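Local coordinates for fimbria adhesin protein (Klebsiella pneumoniae, PDB 3U4K), which probably mediates adhesion of the fimbria to human collagen V through its receptor-binding domain, the part present here, at residues Met39-Val53 with Thr136-Ser148. Residues are numbered along the deposited sequence; the frame is centred on the assembly and turned at random.
Sequences MGRVVVSPDLPVGSV and TLDIIKTSTTTGS
At one end of the jelly-roll beta barrel of this receptor-binding domain, Lys-141 finishes strand 133-141 and reaches into the loop that links strand 40-43 to strand 53-61. CG stands anti to the backbone N (chi1 -168°), and the straight chain beyond it brings the ammonium group to the type I turn Ser-45 to Leu-48. There NZ donates to two backbone carbonyls. The bond to Ser-45 O is 3.0 Å long, with NZ tilted 15° out of the carbonyl plane. NZ also lies 3.0 Å from Leu-48 O, in the carbonyl plane and on a lone pair.

The backbone of Lys-141 is held as well. Its N donates almost straight to Ser-52 O at 3.2 Å, and its O accepts from Gly-51 N at 2.8 Å. Gly-51 and Ser-52 belong to the type II turn Pro-49 to Ser-52, where Ser-52 OG donates to Pro-49 O. The antiparallel pairing then continues at Val-53 and Ile-140, a non-hydrogen-bonded pair. Their side chains cross obliquely, with Val-53 CG2 3.8 Å from Ile-140 CD1.

Farther along, contact is apolar. Met-39, a selenomethionine, lays SE 3.8 Å from Leu-137 CD2 and meets Ile-139 CD1 tip to tip. Ile-175 of strand 175-178 touches both Met-39 and Leu-137, so this patch bridges two sheets. Back beside the Ser-45 to Leu-48 turn, Val-44 CG1 rests 3.8 Å from Thr-146 OG1, in the loop that follows strand 133-141.

Lys-141 thus ties both turns to one strand end. Its buried positive charge is met by carbonyl dipoles, which probably help to stabilise the ammonium group there.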
HETATM    1  N   MSE A  39      -8.133  -5.799   7.636  1.00 72.60           N
HETATM    2  CA  MSE A  39      -8.129  -5.009   8.872  1.00 71.85           C
HETATM    3  C   MSE A  39      -9.384  -5.233   9.675  1.00 70.19           C
HETATM    4  O   MSE A  39      -9.442  -4.871  10.849  1.00 70.78           O
HETATM    5  CB  MSE A  39      -7.950  -3.521   8.562  1.00 72.87           C
HETATM    6  CG  MSE A  39      -6.536  -3.228   8.056  1.00 77.76           C
HETATM    7 SE   MSE A  39      -6.005  -1.333   8.270  1.00 82.79          SE
HETATM    8  CE  MSE A  39      -6.261  -1.166  10.220  1.00 81.45           C
ATOM      9  N   GLY A  40     -10.395  -5.837   9.055  1.00 69.18           N
ATOM     10  CA  GLY A  40     -11.684  -6.069   9.708  1.00 68.34           C
ATOM     11  C   GLY A  40     -12.539  -4.817   9.840  1.00 69.71           C
ATOM     12  O   GLY A  40     -12.457  -3.899   9.014  1.00 66.76           O
ATOM     13  N   ARG A  41     -13.350  -4.780  10.894  1.00 70.45           N
ATOM     14  CA  ARG A  41     -14.330  -3.715  11.106  1.00 69.50           C
ATOM     15  C   ARG A  41     -13.739  -2.550  11.901  1.00 67.62           C
ATOM     16  O   ARG A  41     -13.067  -2.758  12.912  1.00 68.26           O
ATOM     17  CB  ARG A  41     -15.554  -4.288  11.823  1.00 73.36           C
ATOM     18  CG  ARG A  41     -16.830  -3.479  11.665  1.00 79.61           C
ATOM     19  CD  ARG A  41     -18.026  -4.260  12.188  1.00 83.31           C
ATOM     20  NE  ARG A  41     -19.203  -3.414  12.374  1.00 88.03           N
ATOM     21  CZ  ARG A  41     -19.482  -2.741  13.490  1.00 91.28           C
ATOM     22  NH1 ARG A  41     -18.669  -2.802  14.540  1.00 90.42           N
ATOM     23  NH2 ARG A  41     -20.581  -1.997  13.556  1.00 91.87           N
ATOM     24  N   VAL A  42     -13.992  -1.327  11.438  1.00 65.05           N
ATOM     25  CA  VAL A  42     -13.447  -0.120  12.073  1.00 65.14           C
ATOM     26  C   VAL A  42     -14.533   0.944  12.280  1.00 65.73           C
ATOM     27  O   VAL A  42     -15.265   1.279  11.345  1.00 64.60           O
ATOM     28  CB  VAL A  42     -12.282   0.480  11.247  1.00 64.71           C
ATOM     29  CG1 VAL A  42     -11.805   1.801  11.842  1.00 65.34           C
ATOM     30  CG2 VAL A  42     -11.121  -0.500  11.144  1.00 64.74           C
ATOM     31  N   VAL A  43     -14.621   1.473  13.502  1.00 64.81           N
ATOM     32  CA  VAL A  43     -15.609   2.501  13.847  1.00 64.08           C
ATOM     33  C   VAL A  43     -14.947   3.870  14.036  1.00 65.11           C
ATOM     34  O   VAL A  43     -14.098   4.045  14.914  1.00 65.24           O
ATOM     35  CB  VAL A  43     -16.416   2.125  15.113  1.00 63.66           C
ATOM     36  CG1 VAL A  43     -17.538   3.125  15.353  1.00 64.41           C
ATOM     37  CG2 VAL A  43     -16.978   0.714  15.003  1.00 61.64           C
ATOM     38  N   VAL A  44     -15.348   4.835  13.211  1.00 66.13           N
ATOM     39  CA  VAL A  44     -14.773   6.183  13.241  1.00 67.80           C
ATOM     40  C   VAL A  44     -15.426   7.044  14.322  1.00 71.18           C
ATOM     41  O   VAL A  44     -16.647   7.202  14.346  1.00 74.98           O
ATOM     42  CB  VAL A  44     -14.917   6.898  11.880  1.00 65.43           C
ATOM     43  CG1 VAL A  44     -14.122   8.194  11.868  1.00 65.72           C
ATOM     44  CG2 VAL A  44     -14.465   5.997  10.745  1.00 64.45           C
ATOM     45  N   SER A  45     -14.607   7.597  15.212  1.00 74.58           N
ATOM     46  CA  SER A  45     -15.093   8.508  16.244  1.00 77.06           C
ATOM     47  C   SER A  45     -15.309   9.909  15.670  1.00 80.10           C
ATOM     48  O   SER A  45     -14.468  10.404  14.912  1.00 82.34           O
ATOM     49  CB  SER A  45     -14.119   8.568  17.422  1.00 76.50           C
ATOM     50  OG  SER A  45     -14.422   9.664  18.268  1.00 75.84           O
ATOM     51  N   PRO A  46     -16.435  10.555  16.032  1.00 81.28           N
ATOM     52  CA  PRO A  46     -16.705  11.916  15.568  1.00 80.50           C
ATOM     53  C   PRO A  46     -15.707  12.935  16.128  1.00 82.03           C
ATOM     54  O   PRO A  46     -15.448  13.956  15.488  1.00 82.31           O
ATOM     55  CB  PRO A  46     -18.117  12.198  16.101  1.00 79.57           C
ATOM     56  CG  PRO A  46     -18.704  10.855  16.383  1.00 79.09           C
ATOM     57  CD  PRO A  46     -17.548  10.028  16.843  1.00 80.01           C
ATOM     58  N   ASP A  47     -15.147  12.639  17.301  1.00 81.63           N
ATOM     59  CA  ASP A  47     -14.212  13.538  17.986  1.00 83.54           C
ATOM     60  C   ASP A  47     -12.822  13.581  17.362  1.00 82.37           C
ATOM     61  O   ASP A  47     -12.046  14.502  17.625  1.00 80.58           O
ATOM     62  CB  ASP A  47     -14.089  13.145  19.456  1.00 86.01           C
ATOM     63  CG  ASP A  47     -15.367  13.378  20.219  1.00 89.01           C
ATOM     64  OD1 ASP A  47     -15.610  14.529  20.642  1.00 91.30           O
ATOM     65  OD2 ASP A  47     -16.130  12.406  20.392  1.00 92.42           O
ATOM     66  N   LEU A  48     -12.517  12.576  16.545  1.00 82.71           N
ATOM     67  CA  LEU A  48     -11.218  12.452  15.893  1.00 79.05           C
ATOM     68  C   LEU A  48     -11.004  13.600  14.903  1.00 75.59           C
ATOM     69  O   LEU A  48     -11.791  13.763  13.968  1.00 72.90           O
ATOM     70  CB  LEU A  48     -11.130  11.097  15.185  1.00 81.11           C
ATOM     71  CG  LEU A  48      -9.829  10.291  15.221  1.00 79.32           C
ATOM     72  CD1 LEU A  48      -9.412   9.969  16.649  1.00 78.48           C
ATOM     73  CD2 LEU A  48     -10.016   9.012  14.424  1.00 78.03           C
ATOM     74  N   PRO A  49      -9.951  14.413  15.122  1.00 74.92           N
ATOM     75  CA  PRO A  49      -9.692  15.586  14.277  1.00 74.46           C
ATOM     76  C   PRO A  49      -9.261  15.212  12.863  1.00 74.78           C
ATOM     77  O   PRO A  49      -8.752  14.111  12.639  1.00 77.74           O
ATOM     78  CB  PRO A  49      -8.560  16.313  15.010  1.00 74.65           C
ATOM     79  CG  PRO A  49      -7.892  15.264  15.832  1.00 75.72           C
ATOM     80  CD  PRO A  49      -8.960  14.279  16.208  1.00 74.91           C
ATOM     81  N   VAL A  50      -9.474  16.128  11.921  1.00 75.54           N
ATOM     82  CA  VAL A  50      -9.145  15.895  10.515  1.00 75.58           C
ATOM     83  C   VAL A  50      -7.639  15.689  10.338  1.00 76.70           C
ATOM     84  O   VAL A  50      -6.828  16.351  10.994  1.00 76.26           O
ATOM     85  CB  VAL A  50      -9.692  17.025   9.600  1.00 75.51           C
ATOM     86  CG1 VAL A  50      -8.802  18.266   9.634  1.00 75.80           C
ATOM     87  CG2 VAL A  50      -9.867  16.529   8.174  1.00 72.81           C
ATOM     88  N   GLY A  51      -7.276  14.743   9.477  1.00 78.38           N
ATOM     89  CA  GLY A  51      -5.875  14.433   9.219  1.00 77.11           C
ATOM     90  C   GLY A  51      -5.291  13.344  10.102  1.00 77.33           C
ATOM     91  O   GLY A  51      -4.296  12.723   9.730  1.00 80.83           O
ATOM     92  N   SER A  52      -5.898  13.105  11.263  1.00 75.57           N
ATOM     93  CA  SER A  52      -5.385  12.109  12.208  1.00 74.42           C
ATOM     94  C   SER A  52      -5.701  10.670  11.778  1.00 72.60           C
ATOM     95  O   SER A  52      -6.572  10.435  10.933  1.00 72.96           O
ATOM     96  CB  SER A  52      -5.895  12.388  13.628  1.00 76.49           C
ATOM     97  OG  SER A  52      -7.266  12.052  13.764  1.00 79.31           O
ATOM     98  N   VAL A  53      -4.978   9.717  12.362  1.00 70.12           N
ATOM     99  CA  VAL A  53      -5.122   8.299  12.021  1.00 67.62           C
ATOM    100  C   VAL A  53      -6.355   7.693  12.691  1.00 65.27           C
ATOM    101  O   VAL A  53      -6.542   7.819  13.903  1.00 64.94           O
ATOM    102  CB  VAL A  53      -3.842   7.494  12.376  1.00 66.28           C
ATOM    103  CG1 VAL A  53      -4.115   5.998  12.456  1.00 66.80           C
ATOM    104  CG2 VAL A  53      -2.741   7.766  11.365  1.00 64.67           C
ATOM    105  N   THR A 136       3.106  -0.772   5.971  1.00 64.76           N
ATOM    106  CA  THR A 136       2.113  -0.125   6.835  1.00 65.29           C
ATOM    107  C   THR A 136       1.004   0.597   6.065  1.00 64.38           C
ATOM    108  O   THR A 136       1.268   1.492   5.258  1.00 64.09           O
ATOM    109  CB  THR A 136       2.784   0.838   7.843  1.00 65.22           C
ATOM    110  OG1 THR A 136       3.682   0.099   8.680  1.00 65.93           O
ATOM    111  CG2 THR A 136       1.750   1.527   8.723  1.00 64.11           C
ATOM    112  N   LEU A 137      -0.234   0.185   6.331  1.00 65.75           N
ATOM    113  CA  LEU A 137      -1.424   0.848   5.806  1.00 65.26           C
ATOM    114  C   LEU A 137      -2.013   1.789   6.856  1.00 66.34           C
ATOM    115  O   LEU A 137      -2.218   1.404   8.011  1.00 65.36           O
ATOM    116  CB  LEU A 137      -2.463  -0.188   5.364  1.00 64.02           C
ATOM    117  CG  LEU A 137      -3.845   0.290   4.902  1.00 65.38           C
ATOM    118  CD1 LEU A 137      -3.759   1.164   3.660  1.00 65.25           C
ATOM    119  CD2 LEU A 137      -4.777  -0.886   4.657  1.00 64.83           C
ATOM    120  N   ASP A 138      -2.269   3.027   6.446  1.00 68.81           N
ATOM    121  CA  ASP A 138      -2.866   4.030   7.323  1.00 70.89           C
ATOM    122  C   ASP A 138      -4.232   4.456   6.815  1.00 71.28           C
ATOM    123  O   ASP A 138      -4.380   4.823   5.645  1.00 71.06           O
ATOM    124  CB  ASP A 138      -1.962   5.260   7.440  1.00 73.25           C
ATOM    125  CG  ASP A 138      -0.806   5.058   8.404  1.00 76.10           C
ATOM    126  OD1 ASP A 138      -0.843   4.098   9.205  1.00 76.83           O
ATOM    127  OD2 ASP A 138       0.142   5.872   8.364  1.00 77.71           O
ATOM    128  N   ILE A 139      -5.227   4.395   7.696  1.00 70.07           N
ATOM    129  CA  ILE A 139      -6.551   4.937   7.402  1.00 67.42           C
ATOM    130  C   ILE A 139      -6.677   6.323   8.037  1.00 66.96           C
ATOM    131  O   ILE A 139      -6.606   6.470   9.261  1.00 66.41           O
ATOM    132  CB  ILE A 139      -7.678   3.994   7.869  1.00 65.90           C
ATOM    133  CG1 ILE A 139      -7.549   2.633   7.177  1.00 63.51           C
ATOM    134  CG2 ILE A 139      -9.039   4.607   7.570  1.00 67.78           C
ATOM    135  CD1 ILE A 139      -8.380   1.535   7.806  1.00 61.47           C
ATOM    136  N   ILE A 140      -6.853   7.329   7.181  1.00 65.80           N
ATOM    137  CA  ILE A 140      -6.836   8.735   7.581  1.00 67.31           C
ATOM    138  C   ILE A 140      -8.228   9.348   7.462  1.00 69.41           C
ATOM    139  O   ILE A 140      -8.974   9.033   6.525  1.00 67.53           O
ATOM    140  CB  ILE A 140      -5.858   9.551   6.693  1.00 67.38           C
ATOM    141  CG1 ILE A 140      -4.490   8.853   6.569  1.00 67.15           C
ATOM    142  CG2 ILE A 140      -5.731  10.996   7.173  1.00 65.08           C
ATOM    143  CD1 ILE A 140      -3.715   8.701   7.863  1.00 67.32           C
ATOM    144  N   LYS A 141      -8.569  10.219   8.413  1.00 70.33           N
ATOM    145  CA  LYS A 141      -9.793  11.015   8.344  1.00 72.28           C
ATOM    146  C   LYS A 141      -9.582  12.238   7.441  1.00 73.45           C
ATOM    147  O   LYS A 141      -8.887  13.187   7.817  1.00 69.73           O
ATOM    148  CB  LYS A 141     -10.237  11.430   9.749  1.00 76.05           C
ATOM    149  CG  LYS A 141     -11.645  12.004   9.824  1.00 76.87           C
ATOM    150  CD  LYS A 141     -12.155  12.046  11.255  1.00 77.62           C
ATOM    151  CE  LYS A 141     -13.571  12.598  11.333  1.00 78.29           C
ATOM    152  NZ  LYS A 141     -14.156  12.439  12.694  1.00 78.27           N
ATOM    153  N   THR A 142     -10.187  12.190   6.250  1.00 78.02           N
ATOM    154  CA  THR A 142     -10.019  13.212   5.206  1.00 83.77           C
ATOM    155  C   THR A 142     -10.893  14.446   5.450  1.00 87.68           C
ATOM    156  O   THR A 142     -10.453  15.576   5.236  1.00 88.75           O
ATOM    157  CB  THR A 142     -10.343  12.636   3.806  1.00 86.64           C
ATOM    158  OG1 THR A 142      -9.530  11.484   3.555  1.00 90.05           O
ATOM    159  CG2 THR A 142     -10.116  13.670   2.700  1.00 88.81           C
ATOM    160  N   SER A 143     -12.131  14.216   5.882  1.00 90.90           N
ATOM    161  CA  SER A 143     -13.087  15.289   6.140  1.00 91.26           C
ATOM    162  C   SER A 143     -13.659  15.188   7.556  1.00 92.51           C
ATOM    163  O   SER A 143     -13.564  14.139   8.198  1.00 92.68           O
ATOM    164  CB  SER A 143     -14.215  15.246   5.105  1.00 92.87           C
ATOM    165  OG  SER A 143     -15.165  16.275   5.330  1.00 95.15           O
ATOM    166  N   THR A 144     -14.252  16.284   8.031  1.00 90.86           N
ATOM    167  CA  THR A 144     -14.912  16.322   9.341  1.00 87.80           C
ATOM    168  C   THR A 144     -16.164  15.442   9.357  1.00 85.97           C
ATOM    169  O   THR A 144     -16.600  14.983  10.417  1.00 85.53           O
ATOM    170  CB  THR A 144     -15.289  17.761   9.746  1.00 88.32           C
ATOM    171  OG1 THR A 144     -16.115  18.340   8.729  1.00 88.71           O
ATOM    172  CG2 THR A 144     -14.036  18.621   9.941  1.00 85.71           C
ATOM    173  N   THR A 145     -16.733  15.219   8.176  1.00 82.98           N
ATOM    174  CA  THR A 145     -17.845  14.289   8.000  1.00 83.36           C
ATOM    175  C   THR A 145     -17.397  13.029   7.243  1.00 83.86           C
ATOM    176  O   THR A 145     -16.936  13.104   6.097  1.00 85.38           O
ATOM    177  CB  THR A 145     -19.057  14.964   7.310  1.00 84.31           C
ATOM    178  OG1 THR A 145     -20.025  13.968   6.953  1.00 83.94           O
ATOM    179  CG2 THR A 145     -18.639  15.747   6.053  1.00 83.26           C
ATOM    180  N   THR A 146     -17.532  11.877   7.895  1.00 81.12           N
ATOM    181  CA  THR A 146     -17.095  10.600   7.325  1.00 81.78           C
ATOM    182  C   THR A 146     -18.260   9.662   7.022  1.00 81.86           C
ATOM    183  O   THR A 146     -19.189   9.539   7.822  1.00 86.02           O
ATOM    184  CB  THR A 146     -16.101   9.867   8.252  1.00 82.62           C
ATOM    185  OG1 THR A 146     -16.672   9.718   9.558  1.00 83.75           O
ATOM    186  CG2 THR A 146     -14.794  10.636   8.358  1.00 82.31           C
ATOM    187  N   GLY A 147     -18.196   8.999   5.869  1.00 78.98           N
ATOM    188  CA  GLY A 147     -19.229   8.050   5.456  1.00 75.45           C
ATOM    189  C   GLY A 147     -18.928   6.635   5.910  1.00 74.04           C
ATOM    190  O   GLY A 147     -17.999   6.408   6.683  1.00 78.61           O
ATOM    191  N   SER A 148     -19.723   5.684   5.434  1.00 71.12           N
ATOM    192  CA  SER A 148     -19.529   4.275   5.755  1.00 71.09           C
ATOM    193  C   SER A 148     -19.376   3.452   4.483  1.00 73.77           C
ATOM    194  O   SER A 148     -19.607   3.955   3.383  1.00 77.46           O
ATOM    195  CB  SER A 148     -20.695   3.744   6.596  1.00 69.23           C
ATOM    196  OG  SER A 148     -20.601   4.186   7.938  1.00 66.04           O
TER